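Local coordinates for protein cysteine hydrolase (Pseudomonas syringae pv. phaseolicola 1448A, PDB 3IRV) that probably acts as a hydrolase of the isochorismatase-like cysteine hydrolase family, on a substrate that has not been established, at residues Gln54-Ala59 and Arg215-Ala220; Thr38-Val43 and Asp92-Arg97; Thr155-Gly160 and Thr198-Glu203. All blocks are in the same frame, centred on the assembly; numbering follows the deposited sequence.

Interaction 1 of 3, residues Gln54-Ala59 and Arg215-Ala220; sequences QKLLQA and RRIESA
L56 and I217 meet across two helices, 50-62 and 210-220, that lie against the central parallel sheet of the isochorismatase-type alpha/beta fold; the contact between 54-59 and 215-220 is small, burying 135 Å² in all. Followed from its start, the first segment first touches the second helix through L56. Its CG stands trans to the backbone N (chi1 175°), which carries the end of the side chain nearer that helix, and CD1 comes within 4.4 Å of I217 CD1. L56 also touches V25 of strand 23-28 and T210 and V213 of the second helix, so it touches both the sheet and the C-terminal helix. L57 is turned to the sheet, against V25, V27, V67 and Y69. One turn on from L56, A59 points its CB at the second helix, and its CA lies 7.3 Å from E218 CA, the nearest backbone approach. The carbonyl of A59 is brushed by the other branch of I217, with A59 O and I217 CG2 4.2 Å apart. No hydrogen bond crosses between the two segments; what touches is loose van der Waals contact. On the second helix, S219 turns its hydroxyl back on the preceding turn: S219 OG donates to R215 O at 2.9 Å, with a C=O...donor angle of 146°, and S219 N reaches the same oxygen from the opposite face of its carbonyl plane.

Interaction 2 of 3, residues Thr38-Val43 and Asp92-Arg97; sequences TGALYV and DQILAR
No flat group lies between L41 and I94 where 38-43 meets 92-97. The Y42 side chain, the one aromatic ring of the two segments, meets nothing of 92-97 with either face or edge, and the interface is made of aliphatic branches alone. I94 supplies two of them. Its CG1 sits between the backbone N and the carbonyl carbon (chi1 62°), and this separates the ends of the side chain: CG2 drops onto A40, with I94 CG2 to A40 CB at 3.7 Å, while CD1 is carried to L41. There I94 CD1 rests over the branch point of the leucine, about 3.8 Å from L41 CG, CD1 and CD2 alike, the two side chains crossing at about a right angle. Both segments lie in connections that come after parallel strands, 23-28 for the first and 66-72 for the second, in the isochorismatase-type alpha/beta fold. A40 and L41 occupy the middle of a beta turn, evidenced by the bond from Y42 N to G39 O at 3.2 Å, and both direct their CB atoms at the second segment. L95 adds a lesser touch from the more buried side: L95 CD2 approaches L41 CD1 to 4.1 Å, again with the side chains at about a right angle. Helix 32-35 backs this corner, since V33 touches both L41 and L95, and Y88 also packs on L41.

Interaction 3 of 3, residues Thr155-Gly160 and Thr198-Glu203; sequences TTIRDG and TTIAYE
I157 and I200 make the apolar part of this helix-to-helix contact, tip to tip: I157 CD1 and I200 CD1 are 3.7 Å apart, and the side chains cross at about a right angle. Both place CG1 beside the backbone N (chi1 -65° for I157, -61° for I200) and continue extended, which directs each delta methyl toward the other helix of the pair 149-162 and 189-204. The second kind of touch is looser. R158, stretched through chi2 and chi3, brings NH2 to 4.3 Å from T199 CG2, the methyl standing oblique to the guanidinium. The polar ends look elsewhere: R158 is buried at the dimer interface, where a salt bridge from NH2 to E154 probably balances its charge, NH2 also bonds N150 O of the second subunit and NH1 bonds T155 OG1 of that subunit, while T199 OG1 turns to I195 O. Beside the contact, F204 at the end of helix 189-204 touches I157, R158 and T199, while strand 166-170 carries A169 against both isoleucines and strand 206-208 brings V207 against I200.

In the fold
From the N terminus, the chain leaves strand 23-28 and reaches 38-43, the opening of interaction 2, then 54-59, the opening of interaction 1. Interaction 2 closes at 92-97, while interaction 1 is still open, so the two cross. Interaction 3 opens at 155-160 and closes at 198-203, wholly within the long span that interaction 1 completes at 215-220. Interaction 1 ties the first long helix to the C-terminal one, interaction 2 joins the loop after helix 32-35 to the end of the short helix 91-94, and interaction 3 pairs two helices by the dimer interface. None touches another: centres of interactions 1 and 2 lie about 31 Å apart, those of 1 and 3 about 22 Å, and those of 2 and 3 about 26 Å.

Interaction 1 of 3, residues Gln54-Ala59 and Arg215-Ala220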
ATOM      1  N   GLN A  54      -3.114 -24.923   0.877  1.00 13.10           N
ATOM      2  CA  GLN A  54      -2.997 -26.238   0.219  1.00 15.64           C
ATOM      3  C   GLN A  54      -4.294 -26.622  -0.511  1.00 16.43           C
ATOM      4  O   GLN A  54      -4.268 -27.072  -1.674  1.00 16.06           O
ATOM      5  CB  GLN A  54      -2.653 -27.306   1.259  1.00 14.25           C
ATOM      6  CG  GLN A  54      -1.251 -27.263   1.778  1.00 15.65           C
ATOM      7  CD  GLN A  54      -1.014 -28.316   2.851  1.00 19.40           C
ATOM      8  OE1 GLN A  54      -1.899 -28.599   3.665  1.00 21.09           O
ATOM      9  NE2 GLN A  54       0.199 -28.880   2.874  1.00 18.99           N
ATOM     10  N   LYS A  55      -5.427 -26.422   0.158  1.00 13.72           N
ATOM     11  CA  LYS A  55      -6.735 -26.687  -0.454  1.00 18.02           C
ATOM     12  C   LYS A  55      -6.965 -25.806  -1.681  1.00 18.68           C
ATOM     13  O   LYS A  55      -7.435 -26.276  -2.717  1.00 17.67           O
ATOM     14  CB  LYS A  55      -7.855 -26.480   0.567  1.00 18.02           C
ATOM     15  CG  LYS A  55      -7.834 -27.456   1.729  1.00 26.09           C
ATOM     16  CD  LYS A  55      -9.026 -27.176   2.631  1.00 38.70           C
ATOM     17  CE  LYS A  55      -9.299 -28.321   3.597  1.00 52.34           C
ATOM     18  NZ  LYS A  55      -8.378 -28.266   4.760  1.00 54.66           N
ATOM     19  N   LEU A  56      -6.615 -24.528  -1.549  1.00 15.16           N
ATOM     20  CA  LEU A  56      -6.748 -23.571  -2.635  1.00 13.34           C
ATOM     21  C   LEU A  56      -5.952 -24.002  -3.852  1.00 14.91           C
ATOM     22  O   LEU A  56      -6.484 -23.986  -4.981  1.00 15.31           O
ATOM     23  CB  LEU A  56      -6.287 -22.177  -2.193  1.00 10.88           C
ATOM     24  CG  LEU A  56      -6.279 -21.118  -3.297  1.00 14.93           C
ATOM     25  CD1 LEU A  56      -7.697 -20.853  -3.848  1.00 17.51           C
ATOM     26  CD2 LEU A  56      -5.641 -19.848  -2.736  1.00 14.44           C
ATOM     27  N   LEU A  57      -4.686 -24.393  -3.637  1.00 13.44           N
ATOM     28  CA  LEU A  57      -3.817 -24.743  -4.768  1.00 12.44           C
ATOM     29  C   LEU A  57      -4.292 -26.031  -5.456  1.00 15.07           C
ATOM     30  O   LEU A  57      -4.304 -26.112  -6.677  1.00 17.60           O
ATOM     31  CB  LEU A  57      -2.333 -24.825  -4.358  1.00 14.35           C
ATOM     32  CG  LEU A  57      -1.797 -23.527  -3.724  1.00 15.91           C
ATOM     33  CD1 LEU A  57      -0.289 -23.590  -3.495  1.00 19.80           C
ATOM     34  CD2 LEU A  57      -2.159 -22.293  -4.565  1.00 22.44           C
ATOM     35  N   GLN A  58      -4.750 -26.993  -4.668  1.00 15.36           N
ATOM     36  CA  GLN A  58      -5.298 -28.223  -5.225  1.00 18.29           C
ATOM     37  C   GLN A  58      -6.514 -27.907  -6.108  1.00 19.02           C
ATOM     38  O   GLN A  58      -6.612 -28.421  -7.222  1.00 21.38           O
ATOM     39  CB  GLN A  58      -5.636 -29.187  -4.095  1.00 21.64           C
ATOM     40  CG  GLN A  58      -6.299 -30.476  -4.520  1.00 29.27           C
ATOM     41  CD  GLN A  58      -6.777 -31.288  -3.317  1.00 37.63           C
ATOM     42  OE1 GLN A  58      -7.430 -30.761  -2.400  1.00 41.44           O
ATOM     43  NE2 GLN A  58      -6.453 -32.577  -3.315  1.00 46.93           N
ATOM     44  N   ALA A  59      -7.407 -27.033  -5.644  1.00 14.87           N
ATOM     45  CA  ALA A  59      -8.577 -26.665  -6.472  1.00 17.49           C
ATOM     46  C   ALA A  59      -8.202 -25.874  -7.716  1.00 20.13           C
ATOM     47  O   ALA A  59      -8.734 -26.121  -8.801  1.00 19.31           O
ATOM     48  CB  ALA A  59      -9.608 -25.917  -5.670  1.00 19.33           C
ATOM     49  N   ARG A 215     -15.190 -22.871  -3.914  1.00 17.71           N
ATOM     50  CA  ARG A 215     -16.527 -23.211  -4.423  1.00 19.95           C
ATOM     51  C   ARG A 215     -16.846 -22.487  -5.713  1.00 21.62           C
ATOM     52  O   ARG A 215     -17.405 -23.062  -6.659  1.00 21.86           O
ATOM     53  CB  ARG A 215     -17.577 -22.875  -3.375  1.00 22.80           C
ATOM     54  CG  ARG A 215     -17.514 -23.829  -2.217  1.00 34.43           C
ATOM     55  CD  ARG A 215     -18.752 -23.784  -1.372  1.00 41.77           C
ATOM     56  NE  ARG A 215     -18.437 -23.463   0.016  1.00 32.83           N
ATOM     57  CZ  ARG A 215     -18.656 -22.265   0.556  1.00 48.88           C
ATOM     58  NH1 ARG A 215     -19.218 -21.281  -0.175  1.00 22.09           N
ATOM     59  NH2 ARG A 215     -18.316 -22.059   1.827  1.00 47.53           N
ATOM     60  N   ARG A 216     -16.452 -21.218  -5.750  1.00 17.61           N
ATOM     61  CA  ARG A 216     -16.676 -20.358  -6.893  0.50 22.51           C
ATOM     62  C   ARG A 216     -15.852 -20.822  -8.094  1.00 22.56           C
ATOM     63  O   ARG A 216     -16.324 -20.780  -9.236  1.00 27.34           O
ATOM     64  CB  ARG A 216     -16.329 -18.920  -6.514  0.50 22.11           C
ATOM     65  CG  ARG A 216     -17.206 -17.900  -7.164  0.50 25.27           C
ATOM     66  CD  ARG A 216     -16.649 -16.516  -6.928  0.50 21.68           C
ATOM     67  NE  ARG A 216     -17.012 -15.990  -5.619  0.50 21.06           N
ATOM     68  CZ  ARG A 216     -16.494 -14.891  -5.082  0.50 18.76           C
ATOM     69  NH1 ARG A 216     -16.894 -14.497  -3.881  0.50 18.15           N
ATOM     70  NH2 ARG A 216     -15.572 -14.190  -5.740  0.50 16.65           N
ATOM     71  N   ILE A 217     -14.626 -21.289  -7.825  1.00 19.66           N
ATOM     72  CA  ILE A 217     -13.752 -21.840  -8.862  1.00 22.05           C
ATOM     73  C   ILE A 217     -14.341 -23.158  -9.411  1.00 27.72           C
ATOM     74  O   ILE A 217     -14.421 -23.362 -10.634  1.00 29.06           O
ATOM     75  CB  ILE A 217     -12.315 -22.095  -8.315  1.00 21.59           C
ATOM     76  CG1 ILE A 217     -11.545 -20.770  -8.175  1.00 22.27           C
ATOM     77  CG2 ILE A 217     -11.534 -23.061  -9.204  1.00 25.53           C
ATOM     78  CD1 ILE A 217     -10.218 -20.900  -7.403  1.00 20.81           C
ATOM     79  N   GLU A 218     -14.773 -24.036  -8.502  1.00 24.96           N
ATOM     80  CA  GLU A 218     -15.356 -25.336  -8.885  1.00 27.71           C
ATOM     81  C   GLU A 218     -16.648 -25.201  -9.702  1.00 25.90           C
ATOM     82  O   GLU A 218     -16.892 -25.982 -10.623  1.00 30.87           O
ATOM     83  CB  GLU A 218     -15.594 -26.193  -7.642  1.00 29.58           C
ATOM     84  CG  GLU A 218     -14.313 -26.680  -6.993  1.00 27.98           C
ATOM     85  CD  GLU A 218     -14.526 -27.255  -5.594  1.00 24.83           C
ATOM     86  OE1 GLU A 218     -15.597 -27.024  -4.989  1.00 33.21           O
ATOM     87  OE2 GLU A 218     -13.610 -27.927  -5.095  1.00 28.81           O
ATOM     88  N   SER A 219     -17.458 -24.205  -9.365  1.00 24.41           N
ATOM     89  CA  SER A 219     -18.750 -23.991 -10.025  1.00 29.60           C
ATOM     90  C   SER A 219     -18.591 -23.382 -11.411  1.00 35.34           C
ATOM     91  O   SER A 219     -19.383 -23.650 -12.310  1.00 37.87           O
ATOM     92  CB  SER A 219     -19.634 -23.094  -9.167  1.00 34.90           C
ATOM     93  OG  SER A 219     -19.904 -23.725  -7.927  1.00 46.41           O
ATOM     94  N   ALA A 220     -17.563 -22.557 -11.577  1.00 37.80           N
ATOM     95  CA  ALA A 220     -17.286 -21.910 -12.859  1.00 42.97           C
ATOM     96  C   ALA A 220     -16.607 -22.856 -13.848  1.00 49.11           C
ATOM     97  O   ALA A 220     -16.643 -22.630 -15.059  1.00 53.47           O
ATOM     98  CB  ALA A 220     -16.434 -20.688 -12.644  1.00 42.09           C
TER

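Interaction 2 of 3, residues Thr38-Val43 and Asp92-Arg97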
ATOM      1  N   THR A  38      12.432 -20.876  13.367  1.00 23.47           N
ATOM      2  CA  THR A  38      13.832 -20.471  13.395  1.00 27.46           C
ATOM      3  C   THR A  38      14.160 -19.431  12.317  1.00 29.53           C
ATOM      4  O   THR A  38      15.290 -18.945  12.245  1.00 29.00           O
ATOM      5  CB  THR A  38      14.774 -21.682  13.200  1.00 23.46           C
ATOM      6  OG1 THR A  38      14.395 -22.412  12.029  1.00 27.87           O
ATOM      7  CG2 THR A  38      14.724 -22.609  14.412  1.00 37.23           C
ATOM      8  N   GLY A  39      13.184 -19.092  11.478  1.00 24.22           N
ATOM      9  CA  GLY A  39      13.429 -18.143  10.393  1.00 21.03           C
ATOM     10  C   GLY A  39      13.657 -16.737  10.898  1.00 22.02           C
ATOM     11  O   GLY A  39      13.022 -16.304  11.864  1.00 22.51           O
ATOM     12  N   ALA A  40      14.548 -15.999  10.233  1.00 20.26           N
ATOM     13  CA  ALA A  40      14.903 -14.659  10.693  1.00 18.38           C
ATOM     14  C   ALA A  40      13.724 -13.664  10.694  1.00 22.67           C
ATOM     15  O   ALA A  40      13.765 -12.640  11.378  1.00 24.61           O
ATOM     16  CB  ALA A  40      16.065 -14.116   9.862  1.00 25.63           C
ATOM     17  N   LEU A  41      12.677 -13.969   9.925  1.00 15.84           N
ATOM     18  CA  LEU A  41      11.537 -13.065   9.813  1.00 18.35           C
ATOM     19  C   LEU A  41      10.224 -13.802  10.123  1.00 11.99           C
ATOM     20  O   LEU A  41       9.175 -13.459   9.593  1.00 16.69           O
ATOM     21  CB  LEU A  41      11.502 -12.434   8.423  1.00 22.39           C
ATOM     22  CG  LEU A  41      12.726 -11.613   7.995  1.00 21.88           C
ATOM     23  CD1 LEU A  41      12.601 -11.247   6.506  1.00 21.05           C
ATOM     24  CD2 LEU A  41      12.892 -10.353   8.858  1.00 26.99           C
ATOM     25  N   TYR A  42      10.318 -14.762  11.043  1.00 18.45           N
ATOM     26  CA  TYR A  42       9.207 -15.645  11.398  1.00 20.37           C
ATOM     27  C   TYR A  42       7.931 -14.891  11.787  1.00 18.48           C
ATOM     28  O   TYR A  42       7.953 -13.990  12.626  1.00 19.90           O
ATOM     29  CB  TYR A  42       9.631 -16.539  12.565  1.00 16.49           C
ATOM     30  CG  TYR A  42       8.557 -17.478  13.093  1.00 21.25           C
ATOM     31  CD1 TYR A  42       7.860 -18.342  12.236  1.00 16.94           C
ATOM     32  CD2 TYR A  42       8.245 -17.493  14.458  1.00 21.78           C
ATOM     33  CE1 TYR A  42       6.912 -19.225  12.732  1.00 18.62           C
ATOM     34  CE2 TYR A  42       7.294 -18.352  14.955  1.00 21.51           C
ATOM     35  CZ  TYR A  42       6.636 -19.220  14.090  1.00 22.95           C
ATOM     36  OH  TYR A  42       5.682 -20.084  14.579  1.00 23.26           O
ATOM     37  N   VAL A  43       6.829 -15.284  11.146  1.00 17.14           N
ATOM     38  CA  VAL A  43       5.497 -14.729  11.388  1.00 15.75           C
ATOM     39  C   VAL A  43       4.679 -15.940  11.870  1.00 14.12           C
ATOM     40  O   VAL A  43       4.297 -16.801  11.069  1.00 13.57           O
ATOM     41  CB  VAL A  43       4.889 -14.178  10.065  1.00 16.52           C
ATOM     42  CG1 VAL A  43       3.468 -13.672  10.305  1.00 14.68           C
ATOM     43  CG2 VAL A  43       5.774 -13.064   9.485  1.00 18.02           C
ATOM     44  N   ASP A  92      20.597  -8.281   3.364  1.00 15.01           N
ATOM     45  CA  ASP A  92      21.477  -8.971   2.399  1.00 15.36           C
ATOM     46  C   ASP A  92      21.961 -10.314   2.910  1.00 16.86           C
ATOM     47  O   ASP A  92      22.466 -11.129   2.124  1.00 18.49           O
ATOM     48  CB  ASP A  92      22.670  -8.109   1.954  1.00 19.24           C
ATOM     49  CG  ASP A  92      22.233  -6.822   1.262  1.00 22.20           C
ATOM     50  OD1 ASP A  92      21.174  -6.812   0.587  1.00 15.40           O
ATOM     51  OD2 ASP A  92      22.928  -5.808   1.414  1.00 20.62           O
ATOM     52  N   GLN A  93      21.842 -10.521   4.218  1.00 15.27           N
ATOM     53  CA  GLN A  93      22.307 -11.747   4.862  1.00 17.30           C
ATOM     54  C   GLN A  93      21.187 -12.712   5.203  1.00 24.57           C
ATOM     55  O   GLN A  93      21.451 -13.797   5.725  1.00 22.02           O
ATOM     56  CB  GLN A  93      23.054 -11.408   6.158  1.00 21.69           C
ATOM     57  CG  GLN A  93      24.490 -10.901   5.931  1.00 26.71           C
ATOM     58  CD  GLN A  93      24.543  -9.467   5.455  1.00 41.61           C
ATOM     59  OE1 GLN A  93      23.928  -8.576   6.053  1.00 39.63           O
ATOM     60  NE2 GLN A  93      25.277  -9.233   4.367  1.00 40.62           N
ATOM     61  N   ILE A  94      19.940 -12.289   5.011  1.00 15.97           N
ATOM     62  CA  ILE A  94      18.798 -13.160   5.313  1.00 14.27           C
ATOM     63  C   ILE A  94      17.889 -13.479   4.123  1.00 15.61           C
ATOM     64  O   ILE A  94      17.224 -14.522   4.122  1.00 16.67           O
ATOM     65  CB  ILE A  94      17.953 -12.674   6.516  1.00 16.48           C
ATOM     66  CG1 ILE A  94      17.354 -11.298   6.238  1.00 20.33           C
ATOM     67  CG2 ILE A  94      18.831 -12.666   7.797  1.00 18.30           C
ATOM     68  CD1 ILE A  94      16.338 -10.855   7.299  1.00 21.07           C
ATOM     69  N   LEU A  95      17.888 -12.603   3.115  1.00 13.15           N
ATOM     70  CA  LEU A  95      17.065 -12.822   1.922  1.00 12.18           C
ATOM     71  C   LEU A  95      17.942 -13.032   0.675  1.00 13.34           C
ATOM     72  O   LEU A  95      17.445 -12.999  -0.446  1.00 12.27           O
ATOM     73  CB  LEU A  95      16.068 -11.663   1.692  1.00 12.78           C
ATOM     74  CG  LEU A  95      14.958 -11.494   2.754  1.00 12.92           C
ATOM     75  CD1 LEU A  95      14.049 -10.334   2.385  1.00 15.07           C
ATOM     76  CD2 LEU A  95      14.100 -12.737   2.938  1.00 13.28           C
ATOM     77  N   ALA A  96      19.229 -13.306   0.890  1.00 13.92           N
ATOM     78  CA  ALA A  96      20.158 -13.551  -0.212  1.00 14.07           C
ATOM     79  C   ALA A  96      19.742 -14.812  -0.991  1.00 14.39           C
ATOM     80  O   ALA A  96      19.263 -15.783  -0.390  1.00 12.91           O
ATOM     81  CB  ALA A  96      21.561 -13.727   0.341  1.00 13.66           C
ATOM     82  N   ARG A  97      19.946 -14.826  -2.312  1.00 14.64           N
ATOM     83  CA  ARG A  97      19.542 -16.004  -3.078  0.50 12.93           C
ATOM     84  C   ARG A  97      20.176 -17.294  -2.550  1.00 11.94           C
ATOM     85  O   ARG A  97      19.508 -18.350  -2.561  1.00 14.80           O
ATOM     86  CB  ARG A  97      19.826 -15.848  -4.568  0.50 14.38           C
ATOM     87  CG  ARG A  97      19.176 -16.938  -5.428  0.50  9.93           C
ATOM     88  CD  ARG A  97      19.178 -16.548  -6.913  0.50 14.92           C
ATOM     89  NE  ARG A  97      18.308 -15.402  -7.218  0.50 14.88           N
ATOM     90  CZ  ARG A  97      16.995 -15.490  -7.413  0.50 16.76           C
ATOM     91  NH1 ARG A  97      16.284 -14.407  -7.699  0.50 12.24           N
ATOM     92  NH2 ARG A  97      16.386 -16.656  -7.305  0.50 11.49           N
TER

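Interaction 3 of 3, residues Thr155-Gly160 and Thr198-Glu203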
ATOM      1  N   THR A 155       0.572  -4.655  -0.410  1.00 11.23           N
ATOM      2  CA  THR A 155       1.212  -3.875  -1.493  1.00 12.15           C
ATOM      3  C   THR A 155       0.910  -4.512  -2.849  1.00 12.28           C
ATOM      4  O   THR A 155       0.614  -3.804  -3.811  1.00 13.17           O
ATOM      5  CB  THR A 155       2.723  -3.685  -1.288  1.00 14.22           C
ATOM      6  OG1 THR A 155       2.936  -3.183   0.039  1.00 12.71           O
ATOM      7  CG2 THR A 155       3.273  -2.678  -2.291  1.00 17.10           C
ATOM      8  N   THR A 156       0.965  -5.844  -2.920  1.00  9.44           N
ATOM      9  CA  THR A 156       0.549  -6.544  -4.128  1.00 10.21           C
ATOM     10  C   THR A 156      -0.924  -6.241  -4.512  1.00 13.81           C
ATOM     11  O   THR A 156      -1.232  -5.974  -5.674  1.00 12.79           O
ATOM     12  CB  THR A 156       0.807  -8.050  -3.962  1.00 12.29           C
ATOM     13  OG1 THR A 156       2.203  -8.227  -3.622  1.00 13.04           O
ATOM     14  CG2 THR A 156       0.441  -8.832  -5.252  1.00 12.72           C
ATOM     15  N   ILE A 157      -1.816  -6.283  -3.525  1.00 10.22           N
ATOM     16  CA  ILE A 157      -3.212  -5.891  -3.726  1.00 10.64           C
ATOM     17  C   ILE A 157      -3.381  -4.440  -4.215  1.00 10.26           C
ATOM     18  O   ILE A 157      -4.053  -4.213  -5.228  1.00 12.63           O
ATOM     19  CB  ILE A 157      -4.002  -6.124  -2.429  1.00 11.34           C
ATOM     20  CG1 ILE A 157      -4.040  -7.626  -2.119  1.00 11.89           C
ATOM     21  CG2 ILE A 157      -5.427  -5.550  -2.525  1.00 12.23           C
ATOM     22  CD1 ILE A 157      -4.586  -7.966  -0.690  1.00 13.94           C
ATOM     23  N   ARG A 158      -2.774  -3.466  -3.521  1.00  9.92           N
ATOM     24  CA  ARG A 158      -2.852  -2.050  -3.954  1.00 10.18           C
ATOM     25  C   ARG A 158      -2.289  -1.866  -5.356  1.00 13.67           C
ATOM     26  O   ARG A 158      -2.909  -1.235  -6.209  1.00 14.84           O
ATOM     27  CB  ARG A 158      -2.052  -1.178  -3.000  1.00 12.63           C
ATOM     28  CG  ARG A 158      -2.656  -1.171  -1.595  1.00 12.45           C
ATOM     29  CD  ARG A 158      -1.777  -0.414  -0.637  1.00 13.95           C
ATOM     30  NE  ARG A 158      -2.284  -0.479   0.737  1.00 14.58           N
ATOM     31  CZ  ARG A 158      -2.580   0.582   1.489  1.00 18.80           C
ATOM     32  NH1 ARG A 158      -2.419   1.805   1.016  1.00 13.94           N
ATOM     33  NH2 ARG A 158      -3.056   0.406   2.724  1.00 15.19           N
ATOM     34  N   ASP A 159      -1.131  -2.477  -5.611  1.00 10.48           N
ATOM     35  CA  ASP A 159      -0.519  -2.358  -6.934  1.00 14.99           C
ATOM     36  C   ASP A 159      -1.324  -3.057  -8.042  1.00 12.78           C
ATOM     37  O   ASP A 159      -1.362  -2.595  -9.184  1.00 12.61           O
ATOM     38  CB  ASP A 159       0.937  -2.835  -6.892  1.00 13.71           C
ATOM     39  CG  ASP A 159       1.808  -1.958  -5.975  1.00 14.48           C
ATOM     40  OD1 ASP A 159       1.303  -0.932  -5.419  1.00 14.75           O
ATOM     41  OD2 ASP A 159       3.026  -2.272  -5.828  1.00 13.45           O
ATOM     42  N   GLY A 160      -2.009  -4.141  -7.670  1.00 12.43           N
ATOM     43  CA  GLY A 160      -2.855  -4.860  -8.602  1.00 12.61           C
ATOM     44  C   GLY A 160      -4.069  -4.016  -8.975  1.00 10.56           C
ATOM     45  O   GLY A 160      -4.361  -3.845 -10.162  1.00 13.34           O
ATOM     46  N   THR A 198     -10.453  -4.880   6.431  1.00 12.76           N
ATOM     47  CA  THR A 198     -11.502  -3.852   6.338  1.00 12.62           C
ATOM     48  C   THR A 198     -11.116  -2.833   5.235  1.00 14.54           C
ATOM     49  O   THR A 198     -11.931  -2.474   4.356  1.00 15.09           O
ATOM     50  CB  THR A 198     -11.691  -3.171   7.713  1.00 14.04           C
ATOM     51  OG1 THR A 198     -12.186  -4.148   8.654  1.00 14.93           O
ATOM     52  CG2 THR A 198     -12.721  -2.018   7.614  1.00 15.62           C
ATOM     53  N   THR A 199      -9.860  -2.403   5.260  1.00 11.32           N
ATOM     54  CA  THR A 199      -9.355  -1.472   4.251  1.00 11.35           C
ATOM     55  C   THR A 199      -9.447  -2.059   2.847  1.00 11.74           C
ATOM     56  O   THR A 199      -9.926  -1.420   1.902  1.00 14.06           O
ATOM     57  CB  THR A 199      -7.902  -1.100   4.573  1.00 13.47           C
ATOM     58  OG1 THR A 199      -7.883  -0.413   5.829  1.00 15.20           O
ATOM     59  CG2 THR A 199      -7.297  -0.172   3.496  1.00 12.50           C
ATOM     60  N   ILE A 200      -9.013  -3.309   2.706  1.00 14.04           N
ATOM     61  CA  ILE A 200      -9.134  -3.963   1.386  1.00 11.86           C
ATOM     62  C   ILE A 200     -10.590  -4.015   0.908  1.00 13.29           C
ATOM     63  O   ILE A 200     -10.880  -3.694  -0.255  1.00 14.05           O
ATOM     64  CB  ILE A 200      -8.511  -5.361   1.383  1.00 13.10           C
ATOM     65  CG1 ILE A 200      -7.016  -5.270   1.697  1.00  9.63           C
ATOM     66  CG2 ILE A 200      -8.811  -6.092   0.047  1.00 12.75           C
ATOM     67  CD1 ILE A 200      -6.461  -6.623   2.232  1.00 10.92           C
ATOM     68  N   ALA A 201     -11.514  -4.407   1.802  1.00 11.42           N
ATOM     69  CA  ALA A 201     -12.921  -4.515   1.403  1.00 14.59           C
ATOM     70  C   ALA A 201     -13.558  -3.144   1.051  1.00 12.26           C
ATOM     71  O   ALA A 201     -14.495  -3.071   0.255  1.00 13.80           O
ATOM     72  CB  ALA A 201     -13.703  -5.187   2.515  1.00 12.73           C
ATOM     73  N   TYR A 202     -13.045  -2.072   1.651  1.00  9.86           N
ATOM     74  CA  TYR A 202     -13.629  -0.747   1.411  1.00 12.72           C
ATOM     75  C   TYR A 202     -12.954  -0.053   0.229  1.00 16.12           C
ATOM     76  O   TYR A 202     -13.580   0.745  -0.472  1.00 15.60           O
ATOM     77  CB  TYR A 202     -13.487   0.119   2.665  1.00 13.41           C
ATOM     78  CG  TYR A 202     -14.475   1.264   2.750  1.00 13.01           C
ATOM     79  CD1 TYR A 202     -15.714   1.094   3.384  1.00 18.17           C
ATOM     80  CD2 TYR A 202     -14.163   2.527   2.218  1.00 18.64           C
ATOM     81  CE1 TYR A 202     -16.626   2.165   3.475  1.00 19.00           C
ATOM     82  CE2 TYR A 202     -15.059   3.593   2.307  1.00 18.07           C
ATOM     83  CZ  TYR A 202     -16.286   3.397   2.928  1.00 20.01           C
ATOM     84  OH  TYR A 202     -17.158   4.465   2.996  1.00 23.68           O
ATOM     85  N   GLU A 203     -11.662  -0.333   0.027  1.00 12.92           N
ATOM     86  CA  GLU A 203     -10.860   0.485  -0.898  1.00 11.79           C
ATOM     87  C   GLU A 203     -10.304  -0.246  -2.126  1.00 14.17           C
ATOM     88  O   GLU A 203     -10.058   0.404  -3.164  1.00 13.21           O
ATOM     89  CB  GLU A 203      -9.634   1.081  -0.185  1.00 12.85           C
ATOM     90  CG  GLU A 203      -9.861   1.747   1.162  1.00 14.11           C
ATOM     91  CD  GLU A 203     -10.641   3.050   1.096  1.00 15.85           C
ATOM     92  OE1 GLU A 203     -11.052   3.493  -0.006  1.00 17.18           O
ATOM     93  OE2 GLU A 203     -10.870   3.630   2.183  1.00 16.54           O
TER